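Local coordinates for protein accelerated-cell-death 11 (Arabidopsis thaliana, PDB 4NT1) that selectively transfers ceramide-1-phosphate and phytoceramide-1-phosphate between membranes and apparently requires a headgroup phosphate for this activity, at residues Lys9-Ile14 with Ile178-Tyr183; Phe37-Ser42 with Asp68-Ser73; Thr78-Met83 with Asp195-Ser200; Leu109-Val114 with Thr133-Gln138; Ala121-Asn126 with Pro160-Leu165. One frame throughout, in Å; residues are numbered along the deposited sequence.

Contact 1 of 5, residues Lys9-Ile14 with Ile178-Tyr183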
# COMPACT_ATOMS: atom_id res chain seq x y z
N LYS A 9 -3.16 -18.94 1.19
CA LYS A 9 -2.43 -18.27 0.11
C LYS A 9 -2.57 -16.75 0.21
O LYS A 9 -3.43 -16.15 -0.43
CB LYS A 9 -2.94 -18.75 -1.25
CG LYS A 9 -2.78 -20.25 -1.51
CD LYS A 9 -1.31 -20.65 -1.53
CE LYS A 9 -1.14 -22.07 -2.05
NZ LYS A 9 0.24 -22.59 -1.87
N PRO A 10 -1.70 -16.12 1.01
CA PRO A 10 -1.82 -14.68 1.29
C PRO A 10 -1.76 -13.79 0.06
O PRO A 10 -2.49 -12.79 0.00
CB PRO A 10 -0.64 -14.40 2.23
CG PRO A 10 0.28 -15.59 2.09
CD PRO A 10 -0.62 -16.75 1.78
N LEU A 11 -0.92 -14.12 -0.92
CA LEU A 11 -0.86 -13.32 -2.15
C LEU A 11 -2.17 -13.42 -2.92
O LEU A 11 -2.54 -12.50 -3.64
CB LEU A 11 0.27 -13.78 -3.06
CG LEU A 11 1.65 -13.16 -2.83
CD1 LEU A 11 2.61 -13.60 -3.93
CD2 LEU A 11 1.53 -11.65 -2.79
N ARG A 12 -2.83 -14.56 -2.82
CA ARG A 12 -4.07 -14.77 -3.56
C ARG A 12 -5.23 -14.02 -2.88
O ARG A 12 -6.12 -13.51 -3.55
CB ARG A 12 -4.37 -16.27 -3.69
CG ARG A 12 -3.18 -17.05 -4.25
CD ARG A 12 -3.53 -18.49 -4.64
NE ARG A 12 -2.32 -19.20 -5.08
CZ ARG A 12 -2.31 -20.39 -5.68
NH1 ARG A 12 -3.44 -21.03 -5.92
NH2 ARG A 12 -1.15 -20.93 -6.03
N LYS A 13 -5.20 -13.95 -1.55
CA LYS A 13 -6.20 -13.15 -0.84
C LYS A 13 -6.01 -11.67 -1.19
O LYS A 13 -6.98 -10.94 -1.38
CB LYS A 13 -6.06 -13.35 0.67
CG LYS A 13 -6.41 -14.77 1.13
CD LYS A 13 -6.16 -14.94 2.61
CE LYS A 13 -6.95 -13.93 3.42
NZ LYS A 13 -6.60 -13.96 4.87
N ILE A 14 -4.75 -11.25 -1.27
CA ILE A 14 -4.45 -9.89 -1.70
C ILE A 14 -4.93 -9.61 -3.12
O ILE A 14 -5.59 -8.60 -3.38
CB ILE A 14 -2.95 -9.60 -1.59
CG1 ILE A 14 -2.56 -9.44 -0.12
CG2 ILE A 14 -2.61 -8.35 -2.38
CD1 ILE A 14 -1.04 -9.46 0.12
N ILE A 178 2.15 -14.37 -11.26
CA ILE A 178 0.78 -14.11 -11.69
C ILE A 178 0.01 -13.24 -10.70
O ILE A 178 -0.67 -12.27 -11.08
CB ILE A 178 0.03 -15.43 -11.94
CG1 ILE A 178 0.47 -15.99 -13.30
CG2 ILE A 178 -1.47 -15.21 -11.89
CD1 ILE A 178 0.24 -17.48 -13.45
N HIS A 179 0.12 -13.56 -9.42
CA HIS A 179 -0.64 -12.82 -8.42
C HIS A 179 -0.04 -11.46 -8.08
O HIS A 179 -0.77 -10.53 -7.75
CB HIS A 179 -0.87 -13.66 -7.18
CG HIS A 179 -1.83 -14.79 -7.41
ND1 HIS A 179 -3.20 -14.63 -7.31
CD2 HIS A 179 -1.63 -16.07 -7.79
CE1 HIS A 179 -3.79 -15.78 -7.58
NE2 HIS A 179 -2.86 -16.67 -7.88
N MET A 180 1.28 -11.35 -8.17
CA MET A 180 1.92 -10.05 -8.02
C MET A 180 1.49 -9.13 -9.16
O MET A 180 1.09 -7.98 -8.94
CB MET A 180 3.45 -10.17 -7.99
CG MET A 180 4.01 -10.68 -6.66
SD MET A 180 5.81 -10.60 -6.63
CE MET A 180 6.16 -11.23 -5.00
N GLN A 181 1.54 -9.64 -10.38
CA GLN A 181 1.12 -8.84 -11.53
C GLN A 181 -0.36 -8.47 -11.41
O GLN A 181 -0.78 -7.40 -11.85
CB GLN A 181 1.36 -9.61 -12.83
CG GLN A 181 1.00 -8.78 -14.06
CD GLN A 181 1.91 -7.59 -14.22
OE1 GLN A 181 1.47 -6.44 -14.16
NE2 GLN A 181 3.19 -7.86 -14.44
N SER A 182 -1.16 -9.35 -10.83
CA SER A 182 -2.57 -9.05 -10.65
C SER A 182 -2.72 -7.87 -9.70
O SER A 182 -3.45 -6.92 -9.99
CB SER A 182 -3.32 -10.25 -10.07
OG SER A 182 -4.71 -9.95 -9.98
N TYR A 183 -2.01 -7.93 -8.57
CA TYR A 183 -2.03 -6.81 -7.62
C TYR A 183 -1.58 -5.52 -8.29
O TYR A 183 -2.15 -4.44 -8.06
CB TYR A 183 -1.15 -7.06 -6.40
CG TYR A 183 -1.08 -5.83 -5.52
CD1 TYR A 183 -2.11 -5.54 -4.62
CD2 TYR A 183 -0.03 -4.93 -5.62
CE1 TYR A 183 -2.07 -4.40 -3.83
CE2 TYR A 183 0.02 -3.80 -4.84
CZ TYR A 183 -1.01 -3.53 -3.95
OH TYR A 183 -0.96 -2.40 -3.16
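Two helices of the all-helical GLTP fold pack here, R12 and H179 touching where the first turn of helix 10-25 lies on the early turns of helix 173-199. The short axes run 9.1 Å apart at 27°, so the helices point broadly the same way. The aliphatic part of R12 lies over one face of the H179 imidazole: R12 CG stands 3.7 Å from the ring centroid, only 14° off the normal, a CH-pi contact. With CG beside its backbone N and the chain extended to NE, R12 is carried across the ring, and its guanidinium ends almost parallel to the imidazole, the planes 11° apart. Its charge is taken up by a salt bridge from NE to E171, while H179 ND1 is hydrogen-bonded to S15, which should hold the ring in this rotation. I178 CG2 lies against the opposite face.

Deeper in, the contact is apolar. L11 CD1 reaches M180 CG at 4.2 Å, and both residues also rest on F116 of helix 98-121. One turn on, the I14 CG2 branch meets Y183 CD1 at 3.6 Å; the tyrosine hydroxyl goes on to bond L109. An arginine chain laid over a histidine face, beside a buried aliphatic-aromatic layer, thus joins the first helix to helix 173-199 in the all-helical GLTP fold, with helix 98-121 beneath.

Contact 2 of 5, residues Phe37-Ser42 with Asp68-Ser73. With NA (sodium ion), chain E.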
# COMPACT_ATOMS: atom_id res chain seq x y z
N PHE A 37 -12.50 -1.47 1.73
CA PHE A 37 -11.18 -0.91 1.43
C PHE A 37 -10.19 -1.15 2.56
O PHE A 37 -9.09 -1.65 2.34
CB PHE A 37 -11.32 0.59 1.16
CG PHE A 37 -10.01 1.30 1.00
CD1 PHE A 37 -9.32 1.26 -0.21
CD2 PHE A 37 -9.47 2.03 2.05
CE1 PHE A 37 -8.10 1.92 -0.36
CE2 PHE A 37 -8.25 2.70 1.90
CZ PHE A 37 -7.57 2.64 0.70
N SER A 38 -10.59 -0.83 3.79
CA SER A 38 -9.64 -0.95 4.90
C SER A 38 -9.25 -2.41 5.15
O SER A 38 -8.08 -2.71 5.43
CB SER A 38 -10.19 -0.28 6.17
OG SER A 38 -11.33 -0.96 6.67
N HIS A 39 -10.21 -3.32 5.01
CA HIS A 39 -9.93 -4.75 5.13
C HIS A 39 -8.92 -5.23 4.07
O HIS A 39 -8.00 -6.00 4.39
CB HIS A 39 -11.22 -5.57 5.03
CG HIS A 39 -12.07 -5.52 6.26
ND1 HIS A 39 -13.05 -6.45 6.53
CD2 HIS A 39 -12.09 -4.64 7.29
CE1 HIS A 39 -13.64 -6.15 7.67
NE2 HIS A 39 -13.07 -5.06 8.16
N ALA A 40 -9.08 -4.79 2.83
CA ALA A 40 -8.14 -5.16 1.77
C ALA A 40 -6.74 -4.65 2.08
O ALA A 40 -5.75 -5.36 1.91
CB ALA A 40 -8.62 -4.62 0.43
N CYS A 41 -6.66 -3.41 2.53
CA CYS A 41 -5.39 -2.83 2.91
C CYS A 41 -4.73 -3.62 4.03
O CYS A 41 -3.50 -3.74 4.08
CB CYS A 41 -5.57 -1.37 3.31
SG CYS A 41 -6.00 -0.28 1.92
N SER A 42 -5.54 -4.18 4.93
CA SER A 42 -5.01 -4.95 6.04
C SER A 42 -4.38 -6.27 5.58
O SER A 42 -3.50 -6.80 6.24
CB SER A 42 -6.08 -5.20 7.11
OG SER A 42 -5.51 -5.77 8.28
N ASP A 68 -6.19 1.99 12.14
CA ASP A 68 -7.01 3.14 12.49
C ASP A 68 -8.23 3.27 11.57
O ASP A 68 -9.34 3.58 12.02
CB ASP A 68 -6.20 4.46 12.47
CG ASP A 68 -5.15 4.53 13.57
OD1 ASP A 68 -5.29 3.79 14.57
OD2 ASP A 68 -4.19 5.32 13.43
N LEU A 69 -8.04 3.02 10.27
CA LEU A 69 -9.15 3.10 9.34
C LEU A 69 -10.13 1.94 9.52
O LEU A 69 -11.34 2.12 9.40
CB LEU A 69 -8.66 3.16 7.88
CG LEU A 69 -8.06 4.49 7.42
CD1 LEU A 69 -7.67 4.43 5.94
CD2 LEU A 69 -9.03 5.64 7.68
N VAL A 70 -9.61 0.75 9.80
CA VAL A 70 -10.47 -0.41 10.04
C VAL A 70 -11.36 -0.12 11.24
O VAL A 70 -12.59 -0.28 11.17
CB VAL A 70 -9.67 -1.70 10.30
CG1 VAL A 70 -10.60 -2.81 10.79
CG2 VAL A 70 -8.93 -2.12 9.04
N ARG A 71 -10.75 0.33 12.33
CA ARG A 71 -11.50 0.69 13.53
C ARG A 71 -12.57 1.72 13.22
O ARG A 71 -13.73 1.56 13.62
CB ARG A 71 -10.57 1.23 14.62
CG ARG A 71 -11.26 1.46 15.97
CD ARG A 71 -10.27 1.93 17.04
NE ARG A 71 -9.07 1.10 17.07
CZ ARG A 71 -7.89 1.48 16.60
NH1 ARG A 71 -7.74 2.69 16.08
NH2 ARG A 71 -6.85 0.65 16.66
N ALA A 72 -12.19 2.76 12.48
CA ALA A 72 -13.11 3.85 12.16
C ALA A 72 -14.19 3.47 11.14
O ALA A 72 -15.27 4.07 11.11
CB ALA A 72 -12.33 5.07 11.67
N SER A 73 -13.90 2.48 10.30
CA SER A 73 -14.77 2.14 9.20
C SER A 73 -16.20 1.78 9.62
O SER A 73 -17.11 1.82 8.79
CB SER A 73 -14.16 1.00 8.36
OG SER A 73 -14.19 -0.23 9.06
NA NA E . -18.62 0.94 7.03
O HOH W 1 -18.00 0.92 4.79
O HOH W 2 -20.99 1.48 5.73
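Helices 34-51 and 67-72 run roughly antiparallel, their short axes 8.8 Å apart at 148°, and the backbones come nearest at S38 and V70, whose CA atoms are 5.2 Å apart. S38 is small enough to allow this approach: its OG lies 3.5 Å from V70 CA, and its CB 3.6 Å from V70 CG2. The hydroxyl is turned between backbone N and carbonyl carbon (chi1 67°), and its hydrogen-bonding partners are the backbone carbonyls of V34 and T35, at the start of the same helix. On one side of the serine, H39 CD2 reaches V70 CG1 at 4.2 Å; on the buried side L69 CD1 comes to the edge of the F37 ring, 4.4 Å from CE2. S73 OG donates to V70 O at 2.6 Å, while S73 O binds the sodium ion at 2.5 Å, along with T35, I76 and two waters. The helices thus meet through van der Waals contact, with no hydrogen bond across; the ion supplies a polar tie between the beginning of helix 34-51 and the residues around S73 that follow the other helix.

Contact 3 of 5, residues Thr78-Met83 with Asp195-Ser200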
# COMPACT_ATOMS: atom_id res chain seq x y z
N THR A 78 -18.43 5.57 2.56
CA THR A 78 -17.55 5.53 1.39
C THR A 78 -16.38 6.51 1.53
O THR A 78 -16.44 7.43 2.33
CB THR A 78 -18.29 5.91 0.09
OG1 THR A 78 -18.65 7.31 0.14
CG2 THR A 78 -19.55 5.06 -0.09
N LEU A 79 -15.33 6.30 0.73
CA LEU A 79 -14.15 7.17 0.80
C LEU A 79 -14.50 8.62 0.48
O LEU A 79 -13.97 9.54 1.11
CB LEU A 79 -13.02 6.67 -0.11
CG LEU A 79 -12.36 5.34 0.29
CD1 LEU A 79 -11.35 4.90 -0.75
CD2 LEU A 79 -11.70 5.43 1.66
N VAL A 80 -15.37 8.82 -0.50
CA VAL A 80 -15.81 10.17 -0.87
C VAL A 80 -16.50 10.87 0.29
O VAL A 80 -16.18 12.01 0.62
CB VAL A 80 -16.73 10.14 -2.11
CG1 VAL A 80 -17.52 11.44 -2.23
CG2 VAL A 80 -15.91 9.88 -3.36
N VAL A 81 -17.46 10.19 0.91
CA VAL A 81 -18.17 10.75 2.06
C VAL A 81 -17.20 11.07 3.19
O VAL A 81 -17.27 12.13 3.80
CB VAL A 81 -19.31 9.82 2.52
CG1 VAL A 81 -19.82 10.20 3.91
CG2 VAL A 81 -20.44 9.84 1.50
N MET A 82 -16.27 10.14 3.44
CA MET A 82 -15.27 10.29 4.48
C MET A 82 -14.46 11.57 4.26
O MET A 82 -14.29 12.38 5.18
CB MET A 82 -14.34 9.08 4.46
CG MET A 82 -13.40 8.95 5.63
SD MET A 82 -12.28 7.54 5.42
CE MET A 82 -11.11 8.23 4.25
N MET A 83 -13.97 11.76 3.04
CA MET A 83 -13.16 12.94 2.73
C MET A 83 -13.98 14.22 2.74
O MET A 83 -13.50 15.26 3.20
CB MET A 83 -12.43 12.78 1.40
CG MET A 83 -11.32 11.77 1.49
SD MET A 83 -10.50 11.51 -0.08
CE MET A 83 -9.56 13.03 -0.23
N ASP A 195 -5.45 9.21 -5.48
CA ASP A 195 -4.78 10.48 -5.78
C ASP A 195 -5.79 11.51 -6.27
O ASP A 195 -5.76 12.66 -5.86
CB ASP A 195 -3.71 10.30 -6.86
CG ASP A 195 -2.37 9.82 -6.30
OD1 ASP A 195 -2.18 9.81 -5.07
OD2 ASP A 195 -1.50 9.45 -7.12
N ASN A 196 -6.67 11.09 -7.18
CA ASN A 196 -7.65 12.01 -7.75
C ASN A 196 -8.67 12.56 -6.75
O ASN A 196 -9.10 13.70 -6.88
CB ASN A 196 -8.35 11.38 -8.97
CG ASN A 196 -7.46 11.33 -10.19
OD1 ASN A 196 -6.49 12.08 -10.29
ND2 ASN A 196 -7.79 10.47 -11.14
N LEU A 197 -9.06 11.76 -5.76
CA LEU A 197 -9.91 12.28 -4.69
C LEU A 197 -9.26 13.51 -4.05
O LEU A 197 -9.95 14.48 -3.71
CB LEU A 197 -10.20 11.24 -3.62
CG LEU A 197 -11.01 10.03 -4.06
CD1 LEU A 197 -11.29 9.14 -2.87
CD2 LEU A 197 -12.32 10.47 -4.72
N PHE A 198 -7.94 13.45 -3.86
CA PHE A 198 -7.20 14.55 -3.25
C PHE A 198 -7.02 15.71 -4.24
O PHE A 198 -7.30 16.86 -3.92
CB PHE A 198 -5.82 14.09 -2.75
CG PHE A 198 -5.87 13.23 -1.51
CD1 PHE A 198 -6.22 11.89 -1.59
CD2 PHE A 198 -5.58 13.78 -0.26
CE1 PHE A 198 -6.27 11.10 -0.45
CE2 PHE A 198 -5.63 13.00 0.89
CZ PHE A 198 -5.98 11.66 0.79
N LEU A 199 -6.55 15.39 -5.44
CA LEU A 199 -6.21 16.41 -6.43
C LEU A 199 -7.42 17.18 -6.96
O LEU A 199 -7.31 18.38 -7.24
CB LEU A 199 -5.43 15.79 -7.59
CG LEU A 199 -4.13 15.10 -7.19
CD1 LEU A 199 -3.54 14.35 -8.38
CD2 LEU A 199 -3.15 16.10 -6.64
N SER A 200 -8.55 16.51 -7.08
CA SER A 200 -9.77 17.13 -7.58
C SER A 200 -10.38 18.09 -6.56
O SER A 200 -11.23 18.92 -6.89
CB SER A 200 -10.80 16.07 -7.98
OG SER A 200 -11.28 15.36 -6.85
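M83 projects from helix 79-88 against L197 and F198 near the end of helix 173-199. Its CB and CG lead across with CG beside the backbone N (chi1 -71°), and the chain stays extended as far as the sulfur. SD then settles against L197, 3.6 Å from CB and 3.7 Å from CD1. A bend at the last torsion (chi3 73°) swings the methyl over the F198 ring: CE stands 3.7 Å from the ring centroid, 7° off the normal, nearly above its centre. This is a CH-pi contact, and with SD at 4.7 Å from the same centroid, obliquely placed, the pair forms a Met-aromatic interaction. L197 is also held by its two methyl branches, CD1 lying 4.1 Å from L79 CB and CD2 3.9 Å from V80 CG2, so it wedges between three side chains of the other helix. T78 caps that helix, its OG1 accepting from V81 N. M83 and F198 further touch T99 of helix 98-121, and the F198 side chain lies about 7 Å from those of R100 and R104, which bind the ceramide-1-phosphate ligand. No hydrogen bond crosses; sulfur, methyl and ring packing joins the helices beside arginines of the lipid-binding site, consistent with an anionic headgroup.

Contact 4 of 5, residues Leu109-Val114 with Thr133-Gln138; sequences LDMVKV and TKSYAQ
V114 and S135 meet where helices 98-121 and 129-139 come close, and V114 CG1, set anti to the backbone N (chi1 175°), is the branch laid on the serine: it is 3.6 Å from S135 CA and 3.7 Å from CB. Its other branch, CG2, beside the backbone N, faces the end of Q138, 3.7 Å from NE2. Q138 starts with CG anti to its own N and then runs extended, which brings its amide obliquely across the valine. M111 also approaches S135, with CG 3.5 Å from the backbone O of S135, while S135 CB sits 3.6 Å from M111 O. The small serine thus lets the short axes approach to 8.5 Å in a near-antiparallel arrangement, at 147°. Its hydroxyl is satisfied by P131 and A132, a turn back in its own helix. Next to it Y136 points away from helix 98-121 and hydrogen-bonds H144, a residue of the ceramide-1-phosphate binding site. At the solvent rim a water joins the helices, donating to D110 OD2 at 2.6 Å and accepting from Q138 NE2. Direct contact here is therefore van der Waals packing around a serine, and the polar link across is made through water.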
# COMPACT_ATOMS: atom_id res chain seq x y z
N LEU A 109 0.24 1.22 -0.34
CA LEU A 109 -0.24 0.44 -1.48
C LEU A 109 0.64 0.67 -2.69
O LEU A 109 0.93 -0.25 -3.45
CB LEU A 109 -1.68 0.82 -1.84
CG LEU A 109 -2.73 0.55 -0.77
CD1 LEU A 109 -4.09 1.09 -1.23
CD2 LEU A 109 -2.81 -0.94 -0.41
N ASP A 110 1.06 1.92 -2.87
CA ASP A 110 1.91 2.30 -3.99
C ASP A 110 3.29 1.67 -3.83
O ASP A 110 3.84 1.12 -4.79
CB ASP A 110 2.00 3.84 -4.07
CG ASP A 110 2.45 4.34 -5.44
OD1 ASP A 110 2.42 3.57 -6.41
OD2 ASP A 110 2.83 5.54 -5.52
N MET A 111 3.86 1.70 -2.62
CA MET A 111 5.17 1.06 -2.44
C MET A 111 5.13 -0.44 -2.77
O MET A 111 6.05 -0.97 -3.37
CB MET A 111 5.73 1.26 -1.02
CG MET A 111 7.27 1.02 -0.96
SD MET A 111 7.84 0.30 0.59
CE MET A 111 7.51 -1.45 0.34
N VAL A 112 4.06 -1.11 -2.35
CA VAL A 112 3.91 -2.53 -2.64
C VAL A 112 3.76 -2.74 -4.14
O VAL A 112 4.37 -3.63 -4.72
CB VAL A 112 2.76 -3.18 -1.85
CG1 VAL A 112 2.58 -4.66 -2.27
CG2 VAL A 112 3.03 -3.10 -0.34
N LYS A 113 2.96 -1.89 -4.79
CA LYS A 113 2.83 -1.96 -6.24
C LYS A 113 4.20 -1.88 -6.94
O LYS A 113 4.48 -2.68 -7.83
CB LYS A 113 1.92 -0.86 -6.79
CG LYS A 113 1.75 -0.93 -8.31
CD LYS A 113 1.04 0.27 -8.89
CE LYS A 113 1.98 1.42 -9.12
NZ LYS A 113 1.73 2.04 -10.45
N VAL A 114 5.03 -0.91 -6.56
CA VAL A 114 6.35 -0.75 -7.18
C VAL A 114 7.26 -1.90 -6.82
O VAL A 114 8.00 -2.41 -7.66
CB VAL A 114 7.02 0.58 -6.79
CG1 VAL A 114 8.45 0.67 -7.37
CG2 VAL A 114 6.18 1.76 -7.25
N THR A 133 14.86 -1.55 -2.46
CA THR A 133 15.47 -0.22 -2.47
C THR A 133 14.77 0.75 -3.42
O THR A 133 14.50 1.90 -3.06
CB THR A 133 16.98 -0.29 -2.79
OG1 THR A 133 17.65 -1.02 -1.76
CG2 THR A 133 17.58 1.12 -2.88
N LYS A 134 14.47 0.30 -4.64
CA LYS A 134 13.84 1.17 -5.63
C LYS A 134 12.42 1.58 -5.23
O LYS A 134 12.01 2.72 -5.44
CB LYS A 134 13.82 0.51 -7.01
CG LYS A 134 15.18 0.47 -7.68
CD LYS A 134 15.12 -0.30 -9.00
CE LYS A 134 16.46 -0.30 -9.72
NZ LYS A 134 16.39 -1.00 -11.04
N SER A 135 11.67 0.65 -4.66
CA SER A 135 10.30 0.97 -4.26
C SER A 135 10.32 1.92 -3.05
O SER A 135 9.52 2.84 -2.98
CB SER A 135 9.49 -0.30 -3.97
OG SER A 135 10.06 -1.04 -2.91
N TYR A 136 11.25 1.70 -2.13
CA TYR A 136 11.36 2.59 -0.97
C TYR A 136 11.76 4.00 -1.40
O TYR A 136 11.15 4.99 -0.97
CB TYR A 136 12.36 2.07 0.07
CG TYR A 136 12.61 3.11 1.13
CD1 TYR A 136 11.72 3.26 2.18
CD2 TYR A 136 13.69 3.98 1.04
CE1 TYR A 136 11.92 4.23 3.15
CE2 TYR A 136 13.89 4.96 2.01
CZ TYR A 136 13.00 5.08 3.05
OH TYR A 136 13.19 6.04 4.01
N ALA A 137 12.78 4.09 -2.24
CA ALA A 137 13.32 5.39 -2.65
C ALA A 137 12.31 6.19 -3.48
O ALA A 137 12.26 7.41 -3.38
CB ALA A 137 14.62 5.20 -3.43
N GLN A 138 11.51 5.51 -4.29
CA GLN A 138 10.51 6.22 -5.08
C GLN A 138 9.33 6.69 -4.23
O GLN A 138 8.85 7.82 -4.39
CB GLN A 138 9.99 5.35 -6.23
CG GLN A 138 8.91 6.04 -7.07
CD GLN A 138 8.31 5.13 -8.12
OE1 GLN A 138 9.02 4.32 -8.72
NE2 GLN A 138 7.01 5.24 -8.34
O HOH W 3 4.95 6.70 -6.52

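Contact 5 of 5, residues Ala121-Asn126 with Pro160-Leu165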
# COMPACT_ATOMS: atom_id res chain seq x y z
N ALA A 121 10.20 -7.39 -12.79
CA ALA A 121 11.17 -6.87 -13.75
C ALA A 121 12.58 -7.42 -13.52
O ALA A 121 13.39 -7.47 -14.45
CB ALA A 121 11.18 -5.34 -13.70
N SER A 122 12.88 -7.84 -12.30
CA SER A 122 14.22 -8.35 -12.02
C SER A 122 14.29 -9.87 -11.99
O SER A 122 15.25 -10.44 -11.47
CB SER A 122 14.74 -7.77 -10.70
OG SER A 122 13.96 -8.25 -9.62
N GLU A 123 13.29 -10.54 -12.56
CA GLU A 123 13.26 -11.99 -12.59
C GLU A 123 14.61 -12.56 -13.04
O GLU A 123 15.16 -12.11 -14.04
CB GLU A 123 12.15 -12.47 -13.53
CG GLU A 123 11.92 -13.96 -13.51
CD GLU A 123 10.82 -14.39 -14.46
OE1 GLU A 123 10.21 -13.50 -15.11
OE2 GLU A 123 10.55 -15.60 -14.57
N GLY A 124 15.14 -13.52 -12.29
CA GLY A 124 16.47 -14.05 -12.56
C GLY A 124 17.47 -13.59 -11.52
O GLY A 124 18.53 -14.20 -11.34
N ASP A 125 17.15 -12.50 -10.85
CA ASP A 125 17.93 -12.02 -9.72
C ASP A 125 17.46 -12.74 -8.46
O ASP A 125 16.26 -12.86 -8.22
CB ASP A 125 17.77 -10.51 -9.54
CG ASP A 125 18.33 -9.72 -10.71
OD1 ASP A 125 18.69 -10.35 -11.73
OD2 ASP A 125 18.41 -8.48 -10.60
N ASN A 126 18.40 -13.24 -7.66
CA ASN A 126 18.03 -13.98 -6.45
C ASN A 126 17.89 -13.06 -5.23
O ASN A 126 17.41 -13.48 -4.18
CB ASN A 126 19.05 -15.08 -6.18
CG ASN A 126 19.06 -16.12 -7.27
OD1 ASN A 126 20.11 -16.51 -7.79
ND2 ASN A 126 17.87 -16.56 -7.66
N PRO A 160 14.93 -10.79 3.36
CA PRO A 160 14.96 -12.22 3.03
C PRO A 160 15.44 -12.40 1.60
O PRO A 160 15.31 -11.48 0.80
CB PRO A 160 13.48 -12.63 3.14
CG PRO A 160 12.73 -11.37 2.83
CD PRO A 160 13.55 -10.27 3.45
N THR A 161 15.98 -13.57 1.27
CA THR A 161 16.21 -13.91 -0.13
C THR A 161 14.88 -13.93 -0.87
O THR A 161 13.82 -14.09 -0.26
CB THR A 161 16.88 -15.29 -0.28
OG1 THR A 161 15.92 -16.32 -0.00
CG2 THR A 161 18.06 -15.41 0.67
N ARG A 162 14.92 -13.75 -2.18
CA ARG A 162 13.72 -13.77 -2.99
C ARG A 162 13.01 -15.11 -2.82
O ARG A 162 11.78 -15.17 -2.66
CB ARG A 162 14.08 -13.50 -4.45
CG ARG A 162 12.93 -13.56 -5.43
CD ARG A 162 13.46 -13.27 -6.82
NE ARG A 162 12.46 -13.48 -7.86
CZ ARG A 162 12.11 -12.56 -8.76
NH1 ARG A 162 12.69 -11.35 -8.76
NH2 ARG A 162 11.18 -12.85 -9.66
N ALA A 163 13.78 -16.19 -2.81
CA ALA A 163 13.23 -17.52 -2.61
C ALA A 163 12.56 -17.67 -1.25
O ALA A 163 11.52 -18.32 -1.12
CB ALA A 163 14.32 -18.58 -2.78
N HIS A 164 13.15 -17.07 -0.22
CA HIS A 164 12.59 -17.14 1.12
C HIS A 164 11.27 -16.36 1.20
O HIS A 164 10.33 -16.81 1.84
CB HIS A 164 13.59 -16.60 2.16
CG HIS A 164 13.12 -16.76 3.57
ND1 HIS A 164 13.57 -15.97 4.60
CD2 HIS A 164 12.23 -17.62 4.11
CE1 HIS A 164 12.98 -16.33 5.72
NE2 HIS A 164 12.16 -17.33 5.45
N LEU A 165 11.21 -15.21 0.53
CA LEU A 165 9.96 -14.44 0.51
C LEU A 165 8.84 -15.25 -0.13
O LEU A 165 7.71 -15.30 0.38
CB LEU A 165 10.14 -13.10 -0.22
CG LEU A 165 8.85 -12.29 -0.38
CD1 LEU A 165 8.34 -11.83 0.97
CD2 LEU A 165 9.01 -11.09 -1.33
O HOH W 4 14.47 -9.97 -7.35
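R162 dominates this contact, reaching from the first turn of helix 162-168 into the loop that follows helix 98-121, where N126 is its main partner at the near end and E123 at the far end. At the base, the R162 backbone N donates to N126 O, 3.2 Å away and nearly straight at 162°, although the donor lies tilted from the carbonyl plane. R162 CB rests 3.3 Å from the same oxygen. From there the side chain leaves with CG anti to the backbone N (chi1 177°) and stays extended to NE, running along the loop: CD passes 3.2 Å from D125 O, and the guanidinium arrives beside the type II turn S122-D125. NH2 lies 3.7 Å from E123 CA. The E123 carboxylate does not pair with this guanidinium; it forms a salt bridge with K177 instead. At the guanidinium edge, in its plane, NH1 donates to a water at 2.7 Å, and that water donates to S122 OG, whose other partners are Q118 and I119. NH1 also bonds I119 O and NE pairs with E173, so the buried charge is held by, among others, a carboxylate, a backbone carbonyl and a water. The arginine therefore ties together the end of helix 98-121 with its following loop, the start of helix 162-168, whose N-cap is T161, and the start of helix 173-199 through E173.

Overall arrangement
Four of the contacts pair helices of one all-helical chain, and the fifth joins a loop to a helix start. Helix 173-199 serves contact 1 near its beginning and contact 3 near its end, their centres 26 Å apart. Contact 1 pairs this helix with the first helix, so contacts 2, 4 and 5 are all nested inside the loop it closes. Helix 98-121 carries contact 4 and runs into the loop of contact 5, 16 Å away between centres; along the chain these two cross. Contacts 1 and 4 touch through Y183 and L109, contacts 2 and 4 through C41 and L109, and contacts 2 and 3 through F37 and L79. Contacts 2, 3 and 4 lie near residues that bind the ceramide-1-phosphate ligand, whereas contacts 1 and 5 are structural packing away from them.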